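Local coordinates for protein capsid (Human calicivirus NLV/Boxer/2001/US, PDB 4RDL) that forms the protruding domain of the norovirus capsid, which binds histo-blood group antigens such as the Lewis y tetrasaccharide, at residues A71-N79 against F163-L172; D142-G150 against P189-S199. All blocks are in the same frame, centred on the assembly; numbering follows the deposited sequence.

Interaction 1 (A71-N79 against F163-L172); sequences ARMRGRIFN and FVGKEVVLEL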
loop_
_atom_site.group_PDB
_atom_site.type_symbol
_atom_site.label_atom_id
_atom_site.label_comp_id
_atom_site.label_asym_id
_atom_site.label_seq_id
_atom_site.Cartn_x
_atom_site.Cartn_y
_atom_site.Cartn_z
ATOM N N ALA A 71 -5.069 6.347 3.777
ATOM C CA ALA A 71 -5.576 6.443 5.146
ATOM C C ALA A 71 -4.470 6.679 6.165
ATOM O O ALA A 71 -4.526 6.192 7.288
ATOM C CB ALA A 71 -6.415 5.210 5.506
ATOM N N ARG A 72 -3.468 7.447 5.756
ATOM C CA ARG A 72 -2.380 7.835 6.644
ATOM C C ARG A 72 -2.365 9.338 6.843
ATOM O O ARG A 72 -2.996 10.076 6.080
ATOM C CB ARG A 72 -1.039 7.345 6.092
ATOM C CG ARG A 72 -0.930 5.822 6.097
ATOM C CD ARG A 72 0.418 5.332 5.607
ATOM N NE ARG A 72 0.439 3.879 5.460
ATOM C CZ ARG A 72 1.091 3.047 6.267
ATOM N NH1 ARG A 72 1.779 3.516 7.299
ATOM N NH2 ARG A 72 1.057 1.736 6.038
ATOM N N MET A 73 -1.655 9.772 7.882
ATOM C CA MET A 73 -1.427 11.185 8.162
ATOM C C MET A 73 0.021 11.377 8.568
ATOM O O MET A 73 0.707 10.426 8.958
ATOM C CB MET A 73 -2.304 11.671 9.317
ATOM C CG MET A 73 -3.785 11.358 9.196
ATOM S SD MET A 73 -4.590 11.864 10.743
ATOM C CE MET A 73 -6.243 11.212 10.509
ATOM N N ARG A 74 0.470 12.623 8.507
ATOM C CA ARG A 74 1.788 12.984 9.004
ATOM C C ARG A 74 1.721 14.372 9.606
ATOM O O ARG A 74 1.005 15.240 9.110
ATOM C CB ARG A 74 2.831 12.954 7.882
ATOM C CG ARG A 74 4.241 13.333 8.341
ATOM C CD ARG A 74 5.280 12.982 7.283
ATOM N NE ARG A 74 6.622 13.390 7.694
ATOM C CZ ARG A 74 7.743 12.867 7.219
ATOM N NH1 ARG A 74 7.691 11.903 6.306
ATOM N NH2 ARG A 74 8.918 13.306 7.662
ATOM N N GLY A 75 2.474 14.590 10.674
ATOM C CA GLY A 75 2.643 15.945 11.165
ATOM C C GLY A 75 3.261 16.000 12.538
ATOM O O GLY A 75 3.747 14.996 13.061
ATOM N N ARG A 76 3.230 17.191 13.128
ATOM C CA ARG A 76 3.873 17.421 14.414
ATOM C C ARG A 76 2.815 17.503 15.493
ATOM O O ARG A 76 1.851 18.255 15.375
ATOM C CB ARG A 76 4.705 18.702 14.383
ATOM C CG ARG A 76 5.698 18.804 15.535
ATOM C CD ARG A 76 6.708 19.947 15.307
ATOM N NE ARG A 76 7.419 19.791 14.039
ATOM C CZ ARG A 76 8.510 19.048 13.876
ATOM N NH1 ARG A 76 9.047 18.418 14.911
ATOM N NH2 ARG A 76 9.070 18.939 12.678
ATOM N N ILE A 77 2.990 16.710 16.542
ATOM C CA ILE A 77 2.050 16.724 17.656
ATOM C C ILE A 77 2.264 17.979 18.497
ATOM O O ILE A 77 3.400 18.354 18.802
ATOM C CB ILE A 77 2.173 15.438 18.504
ATOM C CG1 ILE A 77 1.638 14.252 17.688
ATOM C CG2 ILE A 77 1.406 15.569 19.819
ATOM C CD1 ILE A 77 1.819 12.891 18.344
ATOM N N PHE A 78 1.165 18.634 18.856
ATOM C CA PHE A 78 1.218 19.818 19.699
ATOM C C PHE A 78 0.304 19.703 20.902
ATOM O O PHE A 78 -0.560 18.832 20.966
ATOM C CB PHE A 78 0.878 21.079 18.893
ATOM C CG PHE A 78 -0.544 21.129 18.371
ATOM C CD1 PHE A 78 -1.597 21.518 19.194
ATOM C CD2 PHE A 78 -0.815 20.838 17.038
ATOM C CE1 PHE A 78 -2.892 21.587 18.705
ATOM C CE2 PHE A 78 -2.096 20.914 16.540
ATOM C CZ PHE A 78 -3.143 21.284 17.372
ATOM N N ASN A 79 0.509 20.597 21.859
ATOM C CA ASN A 79 -0.343 20.713 23.027
ATOM C C ASN A 79 -0.519 22.194 23.274
ATOM O O ASN A 79 0.450 22.909 23.530
ATOM C CB ASN A 79 0.306 20.033 24.240
ATOM C CG ASN A 79 -0.493 20.209 25.517
ATOM O OD1 ASN A 79 -1.712 20.055 25.532
ATOM N ND2 ASN A 79 0.197 20.517 26.601
ATOM N N PHE A 163 5.451 12.892 23.043
ATOM C CA PHE A 163 5.461 13.146 21.603
ATOM C C PHE A 163 5.230 14.603 21.226
ATOM O O PHE A 163 5.323 14.966 20.054
ATOM C CB PHE A 163 4.430 12.261 20.894
ATOM C CG PHE A 163 4.683 10.796 21.068
ATOM C CD1 PHE A 163 5.757 10.191 20.431
ATOM C CD2 PHE A 163 3.861 10.025 21.870
ATOM C CE1 PHE A 163 6.012 8.844 20.584
ATOM C CE2 PHE A 163 4.104 8.668 22.031
ATOM C CZ PHE A 163 5.180 8.078 21.390
ATOM N N VAL A 164 4.933 15.442 22.209
ATOM C CA VAL A 164 4.716 16.853 21.921
ATOM C C VAL A 164 5.993 17.449 21.338
ATOM O O VAL A 164 7.074 17.316 21.912
ATOM C CB VAL A 164 4.253 17.638 23.163
ATOM C CG1 VAL A 164 4.241 19.130 22.876
ATOM C CG2 VAL A 164 2.869 17.159 23.590
ATOM N N GLY A 165 5.852 18.081 20.178
ATOM C CA GLY A 165 6.980 18.651 19.468
ATOM C C GLY A 165 7.618 17.705 18.469
ATOM O O GLY A 165 8.505 18.113 17.723
ATOM N N LYS A 166 7.170 16.449 18.446
ATOM C CA LYS A 166 7.771 15.439 17.579
ATOM C C LYS A 166 6.945 15.208 16.319
ATOM O O LYS A 166 5.715 15.250 16.357
ATOM C CB LYS A 166 7.909 14.098 18.304
ATOM C CG LYS A 166 8.547 14.165 19.678
ATOM C CD LYS A 166 9.988 14.574 19.614
ATOM C CE LYS A 166 10.657 14.356 20.976
ATOM N NZ LYS A 166 11.997 14.983 21.055
ATOM N N GLU A 167 7.632 14.951 15.210
ATOM C CA GLU A 167 6.960 14.604 13.965
ATOM C C GLU A 167 6.656 13.116 13.932
ATOM O O GLU A 167 7.514 12.281 14.230
ATOM C CB GLU A 167 7.793 14.983 12.743
ATOM C CG GLU A 167 6.958 15.023 11.472
ATOM C CD GLU A 167 7.765 15.240 10.216
ATOM O OE1 GLU A 167 8.989 15.013 10.240
ATOM O OE2 GLU A 167 7.162 15.632 9.192
ATOM N N VAL A 168 5.417 12.797 13.582
ATOM C CA VAL A 168 4.984 11.402 13.514
ATOM C C VAL A 168 4.281 11.109 12.199
ATOM O O VAL A 168 3.779 12.015 11.534
ATOM C CB VAL A 168 4.034 11.033 14.695
ATOM C CG1 VAL A 168 4.722 11.256 16.048
ATOM C CG2 VAL A 168 2.709 11.808 14.619
ATOM N N VAL A 169 4.269 9.833 11.825
ATOM C CA VAL A 169 3.362 9.350 10.794
ATOM C C VAL A 169 2.311 8.471 11.457
ATOM O O VAL A 169 2.618 7.677 12.364
ATOM C CB VAL A 169 4.105 8.606 9.667
ATOM C CG1 VAL A 169 4.929 9.580 8.847
ATOM C CG2 VAL A 169 4.975 7.507 10.211
ATOM N N LEU A 170 1.063 8.659 11.040
ATOM C CA LEU A 170 -0.069 7.958 11.632
ATOM C C LEU A 170 -0.732 7.089 10.580
ATOM O O LEU A 170 -0.802 7.459 9.406
ATOM C CB LEU A 170 -1.084 8.958 12.188
ATOM C CG LEU A 170 -0.550 10.000 13.184
ATOM C CD1 LEU A 170 -0.380 11.356 12.500
ATOM C CD2 LEU A 170 -1.504 10.114 14.352
ATOM N N GLU A 171 -1.208 5.924 11.008
ATOM C CA GLU A 171 -1.933 5.029 10.118
ATOM C C GLU A 171 -3.259 4.640 10.754
ATOM O O GLU A 171 -3.364 4.500 11.973
ATOM C CB GLU A 171 -1.121 3.780 9.803
ATOM C CG GLU A 171 -1.740 2.987 8.659
ATOM C CD GLU A 171 -1.241 1.566 8.573
ATOM O OE1 GLU A 171 -1.805 0.805 7.751
ATOM O OE2 GLU A 171 -0.292 1.217 9.315
ATOM N N LEU A 172 -4.274 4.467 9.921
ATOM C CA LEU A 172 -5.597 4.102 10.397
ATOM C C LEU A 172 -5.653 2.622 10.763
ATOM O O LEU A 172 -5.616 1.755 9.894
ATOM C CB LEU A 172 -6.637 4.426 9.322
ATOM C CG LEU A 172 -8.085 4.185 9.752
ATOM C CD1 LEU A 172 -8.464 5.082 10.933
ATOM C CD2 LEU A 172 -9.024 4.415 8.573
HETATM O O HOH W 1 1.345 -1.091 7.514
HETATM O O HOH W 2 1.738 6.305 8.362
#
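R74 and E167 form the bidentate salt bridge of this strand pair. The R74 guanidinium presents its NE/NH2 side, NE lying 2.7 Å from E167 OE2 and NH2 3.1 Å from E167 OE1. Both oxygens lie close to the guanidinium plane, yet they are met from above the carboxylate, and the two planes stand 63° apart. R74 reaches this position because CG is anti to the backbone N (chi1 180°) and the chain stays extended to NE; its NH1 is bound by the L91 carbonyl, so NE, NH1 and NH2 all have partners.

R72 and E171 pair differently. Their planar groups stack, 16° apart, with R72 NH2 3.5 Å from E171 OE1, an electrostatic attraction without a directed N-H. E171 OE1 also meets R72 of the second subunit, and the close approach of the two E171 carboxylates across the dimer is probably offset by these arginines. At the other end, the R76 chain folds at chi3 to set NH1 2.9 Å from the G165 carbonyl O, which lies in the guanidinium plane.

Beneath these groups the backbones pair antiparallel: M73 with L170 and G75 with V168 are hydrogen-bonded pairs, joined by bonds such as L170 N to M73 O at 2.8 Å. Beyond R76, I77 pairs with the type II turn from F163 to K166, its O accepting G165 N. I77 CD1 lies against F163 CB at 3.7 Å and also touches V168, while L170 CD1 packs on M73 CB. R72, R74, R76, E167 and E171 share one face with V169, while M73, V168 and L170 lie on the other. Strands 72-79 and 167-172 thus run side by side in the middle of an antiparallel sheet of the protruding domain, the turn 163-166 leading into the second.

Interaction 2 (D142-G150 against P189-S199); sequences DATFAPHLG and PNYGSNLTQAS
H148 has the largest surface buried here, wedged between Y191-G192 and the end of the 189-199 loop. Its backbone N donates to Y191 O at 3.0 Å. The imidazole, with CG anti to the backbone N (chi1 -172°), takes A198 CA over one face, a CH-pi contact 3.8 Å from the ring centroid, while T196 CG2 sits at its edge. ND1 is bound by the S101 carbonyl, which helps fix the rotation of the ring.

Y191 meets P147 at the edge of its ring, CD1 lying 3.8 Å from P147 CG. F145 brings CE2 to 3.8 Å from P189 CB, with P189 near its ring plane, and P147 CD lies over the centre of one face of the same ring. A water lies within hydrogen-bonding distance of both F145 O and N190 O and probably links them. Farther out, S193 OG donates to A143 O at 2.6 Å, in the carbonyl plane and on a lone pair.

The irregular 189-199 loop thus lies against the 3-10 turn 147-149 and the short, weakly bonded strand about 145-146, whose F145, like P147, also packs on V152 of strand 151-154, while F99 meets the H148 ring edge-to-face.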
loop_
_atom_site.group_PDB
_atom_site.type_symbol
_atom_site.label_atom_id
_atom_site.label_comp_id
_atom_site.label_asym_id
_atom_site.label_seq_id
_atom_site.Cartn_x
_atom_site.Cartn_y
_atom_site.Cartn_z
ATOM N N ASP A 142 -16.553 17.802 14.748
ATOM C CA ASP A 142 -16.368 18.989 15.595
ATOM C C ASP A 142 -15.457 20.022 14.933
ATOM O O ASP A 142 -14.677 19.695 14.037
ATOM C CB ASP A 142 -15.863 18.640 17.005
ATOM C CG ASP A 142 -16.877 17.860 17.816
ATOM O OD1 ASP A 142 -18.095 17.958 17.533
ATOM O OD2 ASP A 142 -16.454 17.153 18.749
ATOM N N ALA A 143 -15.569 21.269 15.376
ATOM C CA ALA A 143 -14.833 22.370 14.762
ATOM C C ALA A 143 -13.321 22.162 14.837
ATOM O O ALA A 143 -12.574 22.699 14.019
ATOM C CB ALA A 143 -15.223 23.689 15.407
ATOM N N THR A 144 -12.880 21.387 15.827
ATOM C CA THR A 144 -11.460 21.110 16.018
ATOM C C THR A 144 -10.916 20.076 15.024
ATOM O O THR A 144 -9.713 19.820 14.982
ATOM C CB THR A 144 -11.169 20.656 17.450
ATOM O OG1 THR A 144 -12.142 19.681 17.852
ATOM C CG2 THR A 144 -11.248 21.843 18.398
ATOM N N PHE A 145 -11.798 19.466 14.237
ATOM C CA PHE A 145 -11.362 18.664 13.097
ATOM C C PHE A 145 -11.273 19.616 11.908
ATOM O O PHE A 145 -12.286 19.964 11.304
ATOM C CB PHE A 145 -12.345 17.512 12.833
ATOM C CG PHE A 145 -12.008 16.681 11.620
ATOM C CD1 PHE A 145 -10.933 15.802 11.636
ATOM C CD2 PHE A 145 -12.772 16.774 10.465
ATOM C CE1 PHE A 145 -10.622 15.032 10.519
ATOM C CE2 PHE A 145 -12.470 16.007 9.345
ATOM C CZ PHE A 145 -11.390 15.136 9.370
ATOM N N ALA A 146 -10.056 20.062 11.595
ATOM C CA ALA A 146 -9.871 21.109 10.598
ATOM C C ALA A 146 -8.680 20.819 9.672
ATOM O O ALA A 146 -7.803 21.670 9.490
ATOM C CB ALA A 146 -9.701 22.474 11.293
ATOM N N PRO A 147 -8.648 19.621 9.069
ATOM C CA PRO A 147 -7.447 19.255 8.305
ATOM C C PRO A 147 -7.167 20.202 7.133
ATOM O O PRO A 147 -6.009 20.426 6.792
ATOM C CB PRO A 147 -7.756 17.833 7.815
ATOM C CG PRO A 147 -9.274 17.738 7.835
ATOM C CD PRO A 147 -9.659 18.548 9.062
ATOM N N HIS A 148 -8.215 20.762 6.535
ATOM C CA HIS A 148 -8.054 21.705 5.433
ATOM C C HIS A 148 -7.329 22.964 5.909
ATOM O O HIS A 148 -6.664 23.642 5.120
ATOM C CB HIS A 148 -9.424 22.070 4.858
ATOM C CG HIS A 148 -9.368 22.892 3.607
ATOM N ND1 HIS A 148 -8.691 22.485 2.477
ATOM C CD2 HIS A 148 -9.939 24.079 3.296
ATOM C CE1 HIS A 148 -8.835 23.392 1.529
ATOM N NE2 HIS A 148 -9.588 24.370 1.999
ATOM N N LEU A 149 -7.478 23.275 7.196
ATOM C CA LEU A 149 -6.810 24.421 7.817
ATOM C C LEU A 149 -5.438 24.028 8.355
ATOM O O LEU A 149 -4.683 24.875 8.828
ATOM C CB LEU A 149 -7.653 24.990 8.962
ATOM C CG LEU A 149 -8.919 25.764 8.606
ATOM C CD1 LEU A 149 -9.896 24.895 7.833
ATOM C CD2 LEU A 149 -9.571 26.309 9.867
ATOM N N GLY A 150 -5.137 22.733 8.315
ATOM C CA GLY A 150 -3.839 22.235 8.730
ATOM C C GLY A 150 -3.757 21.566 10.094
ATOM O O GLY A 150 -2.663 21.154 10.503
ATOM N N PRO A 189 -16.072 13.789 5.258
ATOM C CA PRO A 189 -15.517 14.554 6.386
ATOM C C PRO A 189 -15.686 16.056 6.167
ATOM O O PRO A 189 -15.563 16.529 5.036
ATOM C CB PRO A 189 -14.027 14.175 6.371
ATOM C CG PRO A 189 -13.988 12.837 5.668
ATOM C CD PRO A 189 -15.065 12.926 4.619
ATOM N N ASN A 190 -15.951 16.796 7.242
ATOM C CA ASN A 190 -16.041 18.251 7.172
ATOM C C ASN A 190 -14.645 18.872 7.261
ATOM O O ASN A 190 -14.262 19.449 8.283
ATOM C CB ASN A 190 -16.946 18.772 8.287
ATOM C CG ASN A 190 -17.316 20.218 8.104
ATOM O OD1 ASN A 190 -17.451 20.695 6.980
ATOM N ND2 ASN A 190 -17.482 20.934 9.211
ATOM N N TYR A 191 -13.885 18.751 6.176
ATOM C CA TYR A 191 -12.462 19.089 6.183
ATOM C C TYR A 191 -12.140 20.530 6.571
ATOM O O TYR A 191 -11.103 20.793 7.179
ATOM C CB TYR A 191 -11.852 18.832 4.809
ATOM C CG TYR A 191 -11.903 17.402 4.324
ATOM C CD1 TYR A 191 -10.929 16.478 4.703
ATOM C CD2 TYR A 191 -12.890 16.991 3.441
ATOM C CE1 TYR A 191 -10.962 15.174 4.238
ATOM C CE2 TYR A 191 -12.930 15.695 2.973
ATOM C CZ TYR A 191 -11.968 14.794 3.368
ATOM O OH TYR A 191 -12.023 13.516 2.880
ATOM N N GLY A 192 -13.011 21.460 6.177
ATOM C CA GLY A 192 -12.791 22.876 6.418
ATOM C C GLY A 192 -13.435 23.403 7.686
ATOM O O GLY A 192 -13.553 24.619 7.870
ATOM N N SER A 193 -13.846 22.499 8.570
ATOM C CA SER A 193 -14.417 22.903 9.853
ATOM C C SER A 193 -15.585 23.874 9.622
ATOM O O SER A 193 -16.379 23.677 8.698
ATOM C CB SER A 193 -13.324 23.511 10.743
ATOM O OG SER A 193 -13.817 23.886 12.018
ATOM N N ASN A 194 -15.697 24.919 10.441
ATOM C CA ASN A 194 -16.754 25.917 10.232
ATOM C C ASN A 194 -16.288 27.125 9.423
ATOM O O ASN A 194 -17.036 28.095 9.253
ATOM C CB ASN A 194 -17.351 26.389 11.563
ATOM C CG ASN A 194 -18.026 25.267 12.335
ATOM O OD1 ASN A 194 -18.460 24.269 11.758
ATOM N ND2 ASN A 194 -18.115 25.424 13.652
ATOM N N LEU A 195 -15.062 27.061 8.910
ATOM C CA LEU A 195 -14.464 28.209 8.224
ATOM C C LEU A 195 -14.844 28.279 6.752
ATOM O O LEU A 195 -15.243 29.332 6.249
ATOM C CB LEU A 195 -12.939 28.197 8.365
ATOM C CG LEU A 195 -12.203 29.319 7.623
ATOM C CD1 LEU A 195 -12.619 30.699 8.151
ATOM C CD2 LEU A 195 -10.694 29.136 7.728
ATOM N N THR A 196 -14.713 27.158 6.058
ATOM C CA THR A 196 -14.950 27.147 4.623
ATOM C C THR A 196 -15.252 25.743 4.131
ATOM O O THR A 196 -14.890 24.756 4.772
ATOM C CB THR A 196 -13.721 27.681 3.873
ATOM O OG1 THR A 196 -14.016 27.785 2.476
ATOM C CG2 THR A 196 -12.530 26.752 4.075
ATOM N N GLN A 197 -15.931 25.641 2.997
ATOM C CA GLN A 197 -16.021 24.355 2.330
ATOM C C GLN A 197 -14.661 24.091 1.708
ATOM O O GLN A 197 -14.117 24.941 1.000
ATOM C CB GLN A 197 -17.099 24.350 1.251
ATOM C CG GLN A 197 -17.271 22.990 0.593
ATOM C CD GLN A 197 -18.294 23.003 -0.524
ATOM O OE1 GLN A 197 -19.184 22.153 -0.576
ATOM N NE2 GLN A 197 -18.168 23.965 -1.430
ATOM N N ALA A 198 -14.102 22.920 1.984
ATOM C CA ALA A 198 -12.775 22.599 1.493
ATOM C C ALA A 198 -12.746 22.734 -0.018
ATOM O O ALA A 198 -13.687 22.346 -0.710
ATOM C CB ALA A 198 -12.368 21.199 1.914
ATOM N N SER A 199 -11.669 23.308 -0.535
ATOM C CA SER A 199 -11.532 23.433 -1.976
ATOM C C SER A 199 -11.085 22.109 -2.596
ATOM O O SER A 199 -10.527 21.242 -1.916
ATOM C CB SER A 199 -10.573 24.569 -2.341
ATOM O OG SER A 199 -9.400 24.527 -1.551
HETATM O O HOH W 3 -15.072 19.654 11.091
#

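In the fold
Both interactions reach the same antiparallel sheet: 71-79 and 163-172 supply neighbouring strands within it, whereas 142-150 includes its outermost, weakly bonded strand, about 145-146; the irregular loop 189-199 packs on this strand and on the 3-10 turn that follows. Their centres are 18 Å apart and their nearest atoms about 6 Å; strands 83-89 and 151-154 lie between. The segments alternate along the chain, strand 167-177 leading on toward the 189-199 loop. That strand also carries W174, S176 and N177 of a glycan pocket completed by D114, H116, T179 and V224. The side chains of L172 and F145 are about 11 Å and 14 Å from a bound galactose, and that of F163 about 10 Å from a bound fucose, so none reaches the sugar.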